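Local coordinates for protein kallistatin (Homo sapiens, PDB 6F4V) that inhibits tissue kallikrein as a serpin, being cleaved at its reactive site and forming an equimolar, heat- and SDS-stable complex with the enzyme, at residues 32-43 and 332-340; 89-100 and 160-171. One frame throughout, in Å; residues are numbered along the deposited sequence. Where two conformers were deposited one is given.

The centres of the two contacts lie about 8 Å apart near the middle of the serpin fold, and both use its large central sheet. Strands 89-100, 160-171 and 332-340 lie next to one another in it, with 160-171 in the middle, and helix 33-43 packs against one face. Along the chain, helix 33-43 comes first, then the two strands of contact 2, and strand 332-340 near the end. Its place between 160-171 and 312-324 fits the inserted reactive centre loop of a cleaved serpin. Contact 1 packs it on helix 33-43, and contact 2 joins strands already paired in the sheet; a probable hydrogen bond from Ser35 OG to Asn165 OD1 connects the two.

Contact 1 (32-43 and 332-340); sequences SPLSISAAYAML and AAATSFAIK
The hydroxyl of Ser35 is gripped by two groups about a right angle apart: Thr335 OG1, 2.7 Å from Ser35 OG, and Asn165 OD1 on the neighbouring strand. The Thr335 proton may go to Ser35 OG or be shared with His318 ND1. Ser32 N bonds to His318 NE2, so the imidazole extends a buried polar network where the helix start meets the sheet. The torsion of Thr335 (chi1 -58°) sends its two branches to different tasks, OG1 to this network and the methyl CG2 to Ala39, whose CB lies 3.7 Å from it. As N-cap of the helix, Ser32 accepts through OG from Ser35 N at 3.1 Å; OG also hydrogen-bonds to the backbone of another chain. Ser32 CB and Ala333 CB are only 3.5 Å apart, these small side chains bringing helix and strand close.

Farther along, the contact turns aromatic. Phe337, with CG anti to the backbone N, stands up from the strand and presents its edge to the face of Tyr40; the centroids are 5.3 Å apart and the planes at 87°, an offset edge-to-face pair. Tyr40 OH, at the edge of the Phe337 ring, is hydrogen-bonded to Ser316, which satisfies it in apolar surroundings. Leu43 covers one face of Phe337: its CD2 is 3.5 Å from the ring centroid and 8° off the normal, a CH-pi contact, and CD1 meets Ile339 CD1. Phe337 and Leu43 are the apolar continuation of a polar cluster, Ser32, Ser35, Asn165, His318 and Thr335, that matches the serpin shutter under sheet A, here probably with the reactive centre loop inserted.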
loop_
_atom_site.group_PDB
_atom_site.type_symbol
_atom_site.label_atom_id
_atom_site.label_comp_id
_atom_site.label_asym_id
_atom_site.label_seq_id
_atom_site.Cartn_x
_atom_site.Cartn_y
_atom_site.Cartn_z
ATOM N N SER A 32 1.074 0.631 1.452
ATOM C CA SER A 32 0.155 -0.124 0.636
ATOM C C SER A 32 -1.282 0.397 0.725
ATOM O O SER A 32 -1.962 0.138 1.706
ATOM C CB SER A 32 0.145 -1.585 1.012
ATOM O OG SER A 32 -0.795 -2.257 0.199
ATOM N N PRO A 33 -1.753 1.069 -0.330
ATOM C CA PRO A 33 -3.150 1.539 -0.293
ATOM C C PRO A 33 -4.126 0.377 -0.242
ATOM O O PRO A 33 -5.120 0.452 0.485
ATOM C CB PRO A 33 -3.321 2.315 -1.596
ATOM C CG PRO A 33 -2.045 2.254 -2.341
ATOM C CD PRO A 33 -1.031 1.522 -1.533
ATOM N N LEU A 34 -3.822 -0.707 -0.955
ATOM C CA LEU A 34 -4.675 -1.877 -0.952
ATOM C C LEU A 34 -4.847 -2.451 0.452
ATOM O O LEU A 34 -5.952 -2.780 0.870
ATOM C CB LEU A 34 -4.139 -2.931 -1.948
ATOM C CG LEU A 34 -4.997 -4.198 -1.934
ATOM C CD1 LEU A 34 -6.419 -3.873 -2.347
ATOM C CD2 LEU A 34 -4.430 -5.252 -2.800
ATOM N N SER A 35 -3.761 -2.540 1.203
ATOM C CA SER A 35 -3.846 -3.047 2.565
ATOM C C SER A 35 -4.749 -2.171 3.430
ATOM O O SER A 35 -5.624 -2.686 4.155
ATOM C CB SER A 35 -2.469 -3.114 3.200
ATOM O OG SER A 35 -2.562 -3.389 4.584
ATOM N N ILE A 36 -4.566 -0.865 3.328
ATOM C CA ILE A 36 -5.419 0.030 4.103
ATOM C C ILE A 36 -6.887 -0.106 3.699
ATOM O O ILE A 36 -7.756 -0.243 4.586
ATOM C CB ILE A 36 -4.953 1.509 4.047
ATOM C CG1 ILE A 36 -3.509 1.652 4.580
ATOM C CG2 ILE A 36 -5.926 2.378 4.812
ATOM C CD1 ILE A 36 -2.907 3.032 4.334
ATOM N N SER A 37 -7.162 -0.041 2.396
ATOM C CA SER A 37 -8.540 -0.161 1.867
ATOM C C SER A 37 -9.221 -1.458 2.319
ATOM O O SER A 37 -10.368 -1.450 2.816
ATOM C CB SER A 37 -8.534 -0.056 0.340
ATOM O OG SER A 37 -8.159 1.242 -0.050
ATOM N N ALA A 38 -8.538 -2.586 2.134
ATOM C CA ALA A 38 -9.086 -3.875 2.535
ATOM C C ALA A 38 -9.306 -4.016 4.042
ATOM O O ALA A 38 -10.301 -4.617 4.452
ATOM C CB ALA A 38 -8.214 -5.026 2.034
ATOM N N ALA A 39 -8.401 -3.473 4.847
ATOM C CA ALA A 39 -8.584 -3.463 6.318
ATOM C C ALA A 39 -9.849 -2.707 6.725
ATOM O O ALA A 39 -10.677 -3.186 7.517
ATOM C CB ALA A 39 -7.359 -2.883 7.011
ATOM N N TYR A 40 -9.984 -1.518 6.184
ATOM C CA TYR A 40 -11.113 -0.656 6.542
ATOM C C TYR A 40 -12.437 -1.125 5.947
ATOM O O TYR A 40 -13.474 -1.043 6.605
ATOM C CB TYR A 40 -10.775 0.799 6.238
ATOM C CG TYR A 40 -9.893 1.402 7.314
ATOM C CD1 TYR A 40 -8.566 1.000 7.497
ATOM C CD2 TYR A 40 -10.394 2.346 8.194
ATOM C CE1 TYR A 40 -7.772 1.539 8.497
ATOM C CE2 TYR A 40 -9.600 2.906 9.173
ATOM C CZ TYR A 40 -8.308 2.499 9.342
ATOM O OH TYR A 40 -7.584 3.062 10.356
ATOM N N ALA A 41 -12.404 -1.691 4.740
ATOM C CA ALA A 41 -13.613 -2.304 4.193
ATOM C C ALA A 41 -14.054 -3.510 5.047
ATOM O O ALA A 41 -15.255 -3.651 5.393
ATOM C CB ALA A 41 -13.400 -2.699 2.753
ATOM N N MET A 42 -13.096 -4.313 5.477
ATOM C CA MET A 42 -13.425 -5.410 6.391
ATOM C C MET A 42 -14.030 -4.921 7.727
ATOM O O MET A 42 -15.051 -5.461 8.181
ATOM C CB MET A 42 -12.197 -6.268 6.646
ATOM C CG MET A 42 -12.504 -7.506 7.490
ATOM S SD MET A 42 -11.061 -8.586 7.565
ATOM C CE MET A 42 -10.027 -7.786 8.663
ATOM N N LEU A 43 -13.393 -3.919 8.336
ATOM C CA LEU A 43 -13.893 -3.283 9.554
ATOM C C LEU A 43 -15.338 -2.827 9.414
ATOM O O LEU A 43 -16.129 -2.985 10.373
ATOM C CB LEU A 43 -13.016 -2.081 9.927
ATOM C CG LEU A 43 -13.453 -1.265 11.144
ATOM C CD1 LEU A 43 -13.328 -2.065 12.418
ATOM C CD2 LEU A 43 -12.617 -0.014 11.224
ATOM N N ALA A 332 6.322 -5.215 1.258
ATOM C CA ALA A 332 5.444 -5.736 2.237
ATOM C C ALA A 332 4.759 -4.606 2.986
ATOM O O ALA A 332 5.258 -3.486 3.046
ATOM C CB ALA A 332 6.189 -6.653 3.202
ATOM N N ALA A 333 3.596 -4.921 3.536
ATOM C CA ALA A 333 2.867 -3.962 4.353
ATOM C C ALA A 333 1.856 -4.656 5.219
ATOM O O ALA A 333 1.447 -5.792 4.966
ATOM C CB ALA A 333 2.191 -2.904 3.490
ATOM N N ALA A 334 1.453 -3.964 6.271
ATOM C CA ALA A 334 0.371 -4.423 7.098
ATOM C C ALA A 334 -0.354 -3.267 7.754
ATOM O O ALA A 334 0.208 -2.194 7.917
ATOM C CB ALA A 334 0.915 -5.380 8.144
ATOM N N THR A 335 -1.605 -3.519 8.128
ATOM C CA THR A 335 -2.475 -2.520 8.748
ATOM C C THR A 335 -3.141 -3.160 9.938
ATOM O O THR A 335 -3.616 -4.288 9.841
ATOM C CB THR A 335 -3.584 -2.087 7.751
ATOM O OG1 THR A 335 -2.982 -1.573 6.569
ATOM C CG2 THR A 335 -4.509 -1.036 8.351
ATOM N N SER A 336 -3.160 -2.446 11.061
ATOM C CA SER A 336 -3.907 -2.856 12.238
ATOM C C SER A 336 -5.039 -1.865 12.535
ATOM O O SER A 336 -4.952 -0.676 12.185
ATOM C CB SER A 336 -2.988 -2.947 13.450
ATOM O OG SER A 336 -2.579 -1.673 13.879
ATOM N N PHE A 337 -6.069 -2.361 13.207
ATOM C CA PHE A 337 -7.133 -1.510 13.736
ATOM C C PHE A 337 -7.639 -2.104 15.043
ATOM O O PHE A 337 -8.186 -3.196 15.032
ATOM C CB PHE A 337 -8.289 -1.389 12.753
ATOM C CG PHE A 337 -9.230 -0.276 13.085
ATOM C CD1 PHE A 337 -10.231 -0.418 14.038
ATOM C CD2 PHE A 337 -9.078 0.939 12.484
ATOM C CE1 PHE A 337 -11.065 0.668 14.329
ATOM C CE2 PHE A 337 -9.909 1.997 12.771
ATOM C CZ PHE A 337 -10.890 1.868 13.698
ATOM N N ALA A 338 -7.483 -1.358 16.138
ATOM C CA ALA A 338 -7.851 -1.809 17.465
ATOM C C ALA A 338 -9.163 -1.149 17.882
ATOM O O ALA A 338 -9.420 0.027 17.571
ATOM C CB ALA A 338 -6.734 -1.491 18.450
ATOM N N ILE A 339 -9.999 -1.942 18.566
ATOM C CA ILE A 339 -11.324 -1.540 19.014
ATOM C C ILE A 339 -11.332 -1.693 20.520
ATOM O O ILE A 339 -10.922 -2.740 21.026
ATOM C CB ILE A 339 -12.411 -2.486 18.474
ATOM C CG1 ILE A 339 -12.381 -2.582 16.962
ATOM C CG2 ILE A 339 -13.799 -2.076 18.953
ATOM C CD1 ILE A 339 -12.787 -1.318 16.281
ATOM N N LYS A 340 -11.797 -0.663 21.227
ATOM C CA LYS A 340 -11.858 -0.698 22.697
ATOM C C LYS A 340 -13.286 -0.454 23.177
ATOM O O LYS A 340 -14.175 -0.148 22.389
ATOM C CB LYS A 340 -10.907 0.345 23.288
ATOM C CG LYS A 340 -11.305 1.777 22.990
ATOM C CD LYS A 340 -10.289 2.762 23.510
ATOM C CE LYS A 340 -10.871 4.174 23.470
ATOM N NZ LYS A 340 -9.847 5.185 23.138
#

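Contact 2 (89-100 and 160-171); sequences LETRVGSALFLS and LMVLVNYIYFKA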
loop_
_atom_site.group_PDB
_atom_site.type_symbol
_atom_site.label_atom_id
_atom_site.label_comp_id
_atom_site.label_asym_id
_atom_site.label_seq_id
_atom_site.Cartn_x
_atom_site.Cartn_y
_atom_site.Cartn_z
ATOM N N LEU A 89 6.302 -14.468 -9.564
ATOM C CA LEU A 89 5.622 -13.489 -8.730
ATOM C C LEU A 89 4.853 -14.102 -7.558
ATOM O O LEU A 89 3.925 -14.884 -7.745
ATOM C CB LEU A 89 4.654 -12.674 -9.582
ATOM C CG LEU A 89 4.074 -11.376 -8.996
ATOM C CD1 LEU A 89 4.132 -10.233 -10.008
ATOM C CD2 LEU A 89 2.659 -11.589 -8.485
ATOM N N GLU A 90 5.244 -13.717 -6.343
ATOM C CA GLU A 90 4.532 -14.099 -5.133
ATOM C C GLU A 90 3.750 -12.876 -4.656
ATOM O O GLU A 90 4.323 -11.793 -4.481
ATOM C CB GLU A 90 5.524 -14.557 -4.053
ATOM C CG GLU A 90 4.856 -15.020 -2.755
ATOM C CD GLU A 90 5.835 -15.304 -1.627
ATOM O OE1 GLU A 90 7.049 -15.362 -1.866
ATOM O OE2 GLU A 90 5.394 -15.512 -0.475
ATOM N N THR A 91 2.437 -13.037 -4.541
ATOM C CA THR A 91 1.617 -12.085 -3.844
ATOM C C THR A 91 0.752 -12.869 -2.865
ATOM O O THR A 91 0.146 -13.901 -3.227
ATOM C CB THR A 91 0.771 -11.240 -4.809
ATOM O OG1 THR A 91 1.633 -10.631 -5.771
ATOM C CG2 THR A 91 0.033 -10.163 -4.064
ATOM N N ARG A 92 0.745 -12.415 -1.611
ATOM C CA ARG A 92 -0.129 -12.977 -0.596
ATOM C C ARG A 92 -0.747 -11.838 0.156
ATOM O O ARG A 92 -0.029 -10.911 0.572
ATOM C CB ARG A 92 0.619 -13.868 0.388
ATOM C CG ARG A 92 0.966 -15.230 -0.184
ATOM C CD ARG A 92 1.754 -16.097 0.770
ATOM N NE ARG A 92 3.010 -15.466 1.175
ATOM C CZ ARG A 92 3.217 -14.812 2.325
ATOM N NH1 ARG A 92 2.265 -14.677 3.246
ATOM N NH2 ARG A 92 4.414 -14.269 2.556
ATOM N N VAL A 93 -2.058 -11.915 0.312
ATOM C CA VAL A 93 -2.821 -10.965 1.111
ATOM C C VAL A 93 -3.703 -11.773 2.042
ATOM O O VAL A 93 -4.332 -12.738 1.619
ATOM C CB VAL A 93 -3.653 -10.030 0.260
ATOM C CG1 VAL A 93 -4.410 -9.045 1.153
ATOM C CG2 VAL A 93 -2.772 -9.275 -0.729
ATOM N N GLY A 94 -3.689 -11.427 3.318
ATOM C CA GLY A 94 -4.477 -12.133 4.313
ATOM C C GLY A 94 -4.934 -11.183 5.401
ATOM O O GLY A 94 -4.435 -10.054 5.507
ATOM N N SER A 95 -5.877 -11.661 6.200
ATOM C CA SER A 95 -6.529 -10.881 7.234
ATOM C C SER A 95 -6.661 -11.735 8.469
ATOM O O SER A 95 -6.724 -12.958 8.370
ATOM C CB SER A 95 -7.928 -10.484 6.769
ATOM O OG SER A 95 -7.845 -9.573 5.666
ATOM N N ALA A 96 -6.829 -11.082 9.609
ATOM C CA ALA A 96 -7.048 -11.778 10.853
ATOM C C ALA A 96 -7.754 -10.866 11.848
ATOM O O ALA A 96 -7.623 -9.623 11.793
ATOM C CB ALA A 96 -5.716 -12.257 11.414
ATOM N N LEU A 97 -8.513 -11.498 12.745
ATOM C CA LEU A 97 -9.079 -10.825 13.860
ATOM C C LEU A 97 -8.522 -11.499 15.120
ATOM O O LEU A 97 -8.595 -12.728 15.274
ATOM C CB LEU A 97 -10.602 -10.974 13.864
ATOM C CG LEU A 97 -11.388 -10.440 12.666
ATOM C CD1 LEU A 97 -12.854 -10.793 12.858
ATOM C CD2 LEU A 97 -11.200 -8.943 12.534
ATOM N N PHE A 98 -7.987 -10.682 16.001
ATOM C CA PHE A 98 -7.573 -11.102 17.320
ATOM C C PHE A 98 -8.699 -10.714 18.270
ATOM O O PHE A 98 -8.958 -9.541 18.470
ATOM C CB PHE A 98 -6.223 -10.475 17.657
ATOM C CG PHE A 98 -5.128 -11.001 16.801
ATOM C CD1 PHE A 98 -4.877 -10.447 15.552
ATOM C CD2 PHE A 98 -4.361 -12.087 17.221
ATOM C CE1 PHE A 98 -3.872 -10.952 14.748
ATOM C CE2 PHE A 98 -3.361 -12.603 16.411
ATOM C CZ PHE A 98 -3.112 -12.032 15.175
ATOM N N LEU A 99 -9.391 -11.725 18.803
ATOM C CA LEU A 99 -10.637 -11.557 19.541
ATOM C C LEU A 99 -10.421 -11.768 21.031
ATOM O O LEU A 99 -9.745 -12.706 21.417
ATOM C CB LEU A 99 -11.633 -12.600 19.058
ATOM C CG LEU A 99 -11.982 -12.597 17.572
ATOM C CD1 LEU A 99 -12.909 -13.758 17.261
ATOM C CD2 LEU A 99 -12.611 -11.277 17.168
ATOM N N SER A 100 -11.009 -10.915 21.859
ATOM C CA SER A 100 -10.939 -11.087 23.312
ATOM C C SER A 100 -11.484 -12.477 23.687
ATOM O O SER A 100 -12.558 -12.850 23.225
ATOM C CB SER A 100 -11.749 -9.993 24.024
ATOM O OG SER A 100 -11.708 -10.155 25.443
ATOM N N LEU A 160 -10.642 -4.892 22.996
ATOM C CA LEU A 160 -11.304 -6.195 22.887
ATOM C C LEU A 160 -11.136 -6.872 21.523
ATOM O O LEU A 160 -11.510 -8.029 21.363
ATOM C CB LEU A 160 -12.794 -6.025 23.180
ATOM C CG LEU A 160 -13.147 -5.385 24.540
ATOM C CD1 LEU A 160 -14.631 -5.027 24.554
ATOM C CD2 LEU A 160 -12.782 -6.290 25.724
ATOM N N MET A 161 -10.602 -6.151 20.531
ATOM C CA MET A 161 -10.353 -6.759 19.226
ATOM C C MET A 161 -9.296 -5.965 18.476
ATOM O O MET A 161 -9.279 -4.750 18.529
ATOM C CB MET A 161 -11.650 -6.822 18.393
ATOM C CG MET A 161 -11.506 -7.529 17.058
ATOM S SD MET A 161 -12.989 -7.367 16.039
ATOM C CE MET A 161 -12.571 -5.890 15.104
ATOM N N VAL A 162 -8.424 -6.676 17.772
ATOM C CA VAL A 162 -7.527 -6.040 16.828
ATOM C C VAL A 162 -7.708 -6.733 15.485
ATOM O O VAL A 162 -7.582 -7.959 15.384
ATOM C CB VAL A 162 -6.064 -6.107 17.276
ATOM C CG1 VAL A 162 -5.157 -5.498 16.210
ATOM C CG2 VAL A 162 -5.883 -5.385 18.588
ATOM N N LEU A 163 -8.037 -5.930 14.477
ATOM C CA LEU A 163 -8.100 -6.370 13.101
ATOM C C LEU A 163 -6.744 -6.120 12.479
ATOM O O LEU A 163 -6.134 -5.079 12.710
ATOM C CB LEU A 163 -9.159 -5.551 12.394
ATOM C CG LEU A 163 -9.397 -5.712 10.920
ATOM C CD1 LEU A 163 -10.883 -5.425 10.641
ATOM C CD2 LEU A 163 -8.490 -4.840 10.056
ATOM N N VAL A 164 -6.266 -7.074 11.688
ATOM C CA VAL A 164 -5.072 -6.863 10.903
ATOM C C VAL A 164 -5.207 -7.417 9.507
ATOM O O VAL A 164 -5.939 -8.392 9.248
ATOM C CB VAL A 164 -3.779 -7.422 11.545
ATOM C CG1 VAL A 164 -3.651 -6.983 12.979
ATOM C CG2 VAL A 164 -3.714 -8.930 11.457
ATOM N N ASN A 165 -4.492 -6.793 8.584
ATOM C CA ASN A 165 -4.205 -7.486 7.351
ATOM C C ASN A 165 -2.798 -7.238 6.916
ATOM O O ASN A 165 -2.100 -6.400 7.486
ATOM C CB ASN A 165 -5.210 -7.140 6.283
ATOM C CG ASN A 165 -4.994 -5.801 5.663
ATOM O OD1 ASN A 165 -3.948 -5.204 5.795
ATOM N ND2 ASN A 165 -6.001 -5.329 4.946
ATOM N N TYR A 166 -2.374 -7.992 5.926
ATOM C CA TYR A 166 -0.998 -7.867 5.431
ATOM C C TYR A 166 -0.992 -8.166 3.939
ATOM O O TYR A 166 -1.911 -8.837 3.408
ATOM C CB TYR A 166 -0.050 -8.819 6.195
ATOM C CG TYR A 166 -0.403 -10.248 5.898
ATOM C CD1 TYR A 166 0.124 -10.900 4.767
ATOM C CD2 TYR A 166 -1.315 -10.936 6.701
ATOM C CE1 TYR A 166 -0.244 -12.207 4.459
ATOM C CE2 TYR A 166 -1.671 -12.232 6.409
ATOM C CZ TYR A 166 -1.130 -12.869 5.303
ATOM O OH TYR A 166 -1.521 -14.161 5.008
ATOM N N ILE A 167 0.052 -7.678 3.287
ATOM C CA ILE A 167 0.342 -7.965 1.913
ATOM C C ILE A 167 1.838 -8.208 1.838
ATOM O O ILE A 167 2.628 -7.506 2.454
ATOM C CB ILE A 167 -0.128 -6.832 0.958
ATOM C CG1 ILE A 167 0.262 -7.133 -0.497
ATOM C CG2 ILE A 167 0.407 -5.466 1.388
ATOM C CD1 ILE A 167 -0.416 -6.248 -1.534
ATOM N N TYR A 168 2.188 -9.243 1.088
ATOM C CA TYR A 168 3.554 -9.598 0.800
ATOM C C TYR A 168 3.672 -9.778 -0.709
ATOM O O TYR A 168 2.855 -10.484 -1.312
ATOM C CB TYR A 168 3.972 -10.868 1.521
ATOM C CG TYR A 168 5.429 -11.161 1.235
ATOM C CD1 TYR A 168 6.436 -10.457 1.876
ATOM C CD2 TYR A 168 5.800 -12.083 0.258
ATOM C CE1 TYR A 168 7.779 -10.685 1.582
ATOM C CE2 TYR A 168 7.148 -12.319 -0.049
ATOM C CZ TYR A 168 8.129 -11.628 0.623
ATOM O OH TYR A 168 9.477 -11.827 0.348
ATOM N N PHE A 169 4.679 -9.140 -1.294
ATOM C CA PHE A 169 4.885 -9.077 -2.725
ATOM C C PHE A 169 6.349 -9.301 -3.020
ATOM O O PHE A 169 7.203 -8.549 -2.563
ATOM C CB PHE A 169 4.479 -7.678 -3.218
ATOM C CG PHE A 169 4.739 -7.426 -4.673
ATOM C CD1 PHE A 169 3.820 -7.811 -5.616
ATOM C CD2 PHE A 169 5.868 -6.763 -5.092
ATOM C CE1 PHE A 169 4.019 -7.557 -6.966
ATOM C CE2 PHE A 169 6.078 -6.484 -6.452
ATOM C CZ PHE A 169 5.143 -6.886 -7.381
ATOM N N LYS A 170 6.647 -10.312 -3.831
ATOM C CA LYS A 170 8.028 -10.532 -4.262
ATOM C C LYS A 170 7.967 -10.965 -5.707
ATOM O O LYS A 170 7.274 -11.944 -6.054
ATOM C CB LYS A 170 8.729 -11.591 -3.377
ATOM C CG LYS A 170 10.217 -11.755 -3.745
ATOM C CD LYS A 170 11.041 -12.502 -2.682
ATOM C CE LYS A 170 10.617 -13.917 -2.410
ATOM N NZ LYS A 170 11.410 -14.487 -1.248
ATOM N N ALA A 171 8.658 -10.223 -6.550
ATOM C CA ALA A 171 8.508 -10.376 -7.982
ATOM C C ALA A 171 9.805 -10.130 -8.695
ATOM O O ALA A 171 10.487 -9.151 -8.457
ATOM C CB ALA A 171 7.456 -9.390 -8.500
HETATM O O HOH W 1 -0.434 -15.665 3.327
HETATM O O HOH W 2 -8.517 -6.992 5.241
#
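Glu90 and Lys170 exchange two backbone hydrogen bonds, the first of five reciprocal antiparallel pairs that run to Phe98 with Val162; Ser100 N adds an eleventh bond to Leu160 O at 3.0 Å.

Charge and ring packing dominate the face of Glu90 and Arg92. Within strand 89-100, Glu90 OE2 sits in the guanidinium plane and accepts through its anti lone pair from Arg92 NE (2.9 Å, 171°), a salt bridge; Arg145 reaches the same oxygen, and Arg92 NH1 also salt-bridges to Glu143. Tyr168 CB lies over the guanidinium face, while Arg92 NH2 meets the Tyr168 ring obliquely. Next to it the Tyr166 ring, set by chi1 66°, folds back over Gly94, whose N lies 3.5 Å above the ring plane; with no side chain, glycine leaves the ring room. A water accepting from Arg92 NH1 is hydrogen-bonded to Tyr166 OH. A second water joins Ser95 OG to Asn165, 3.0 Å from Asn165 ND2, on the face toward helix 33-43, where Asn165 OD1 bonds Ser35 OG.

Apolar contacts fill the remainder. Val93 CG2 lies beside Ile167 CG1 at 3.7 Å, Leu97 CD2 reaches Leu163 CB, and Phe98 CE1 meets Val164 CG2 at the ring edge, under helix 129-143.

Eleven backbone bonds and this cross-strand packing imply a pair that probably stays joined: serpin sheets open between 160-171 and 312-324, not at this seam.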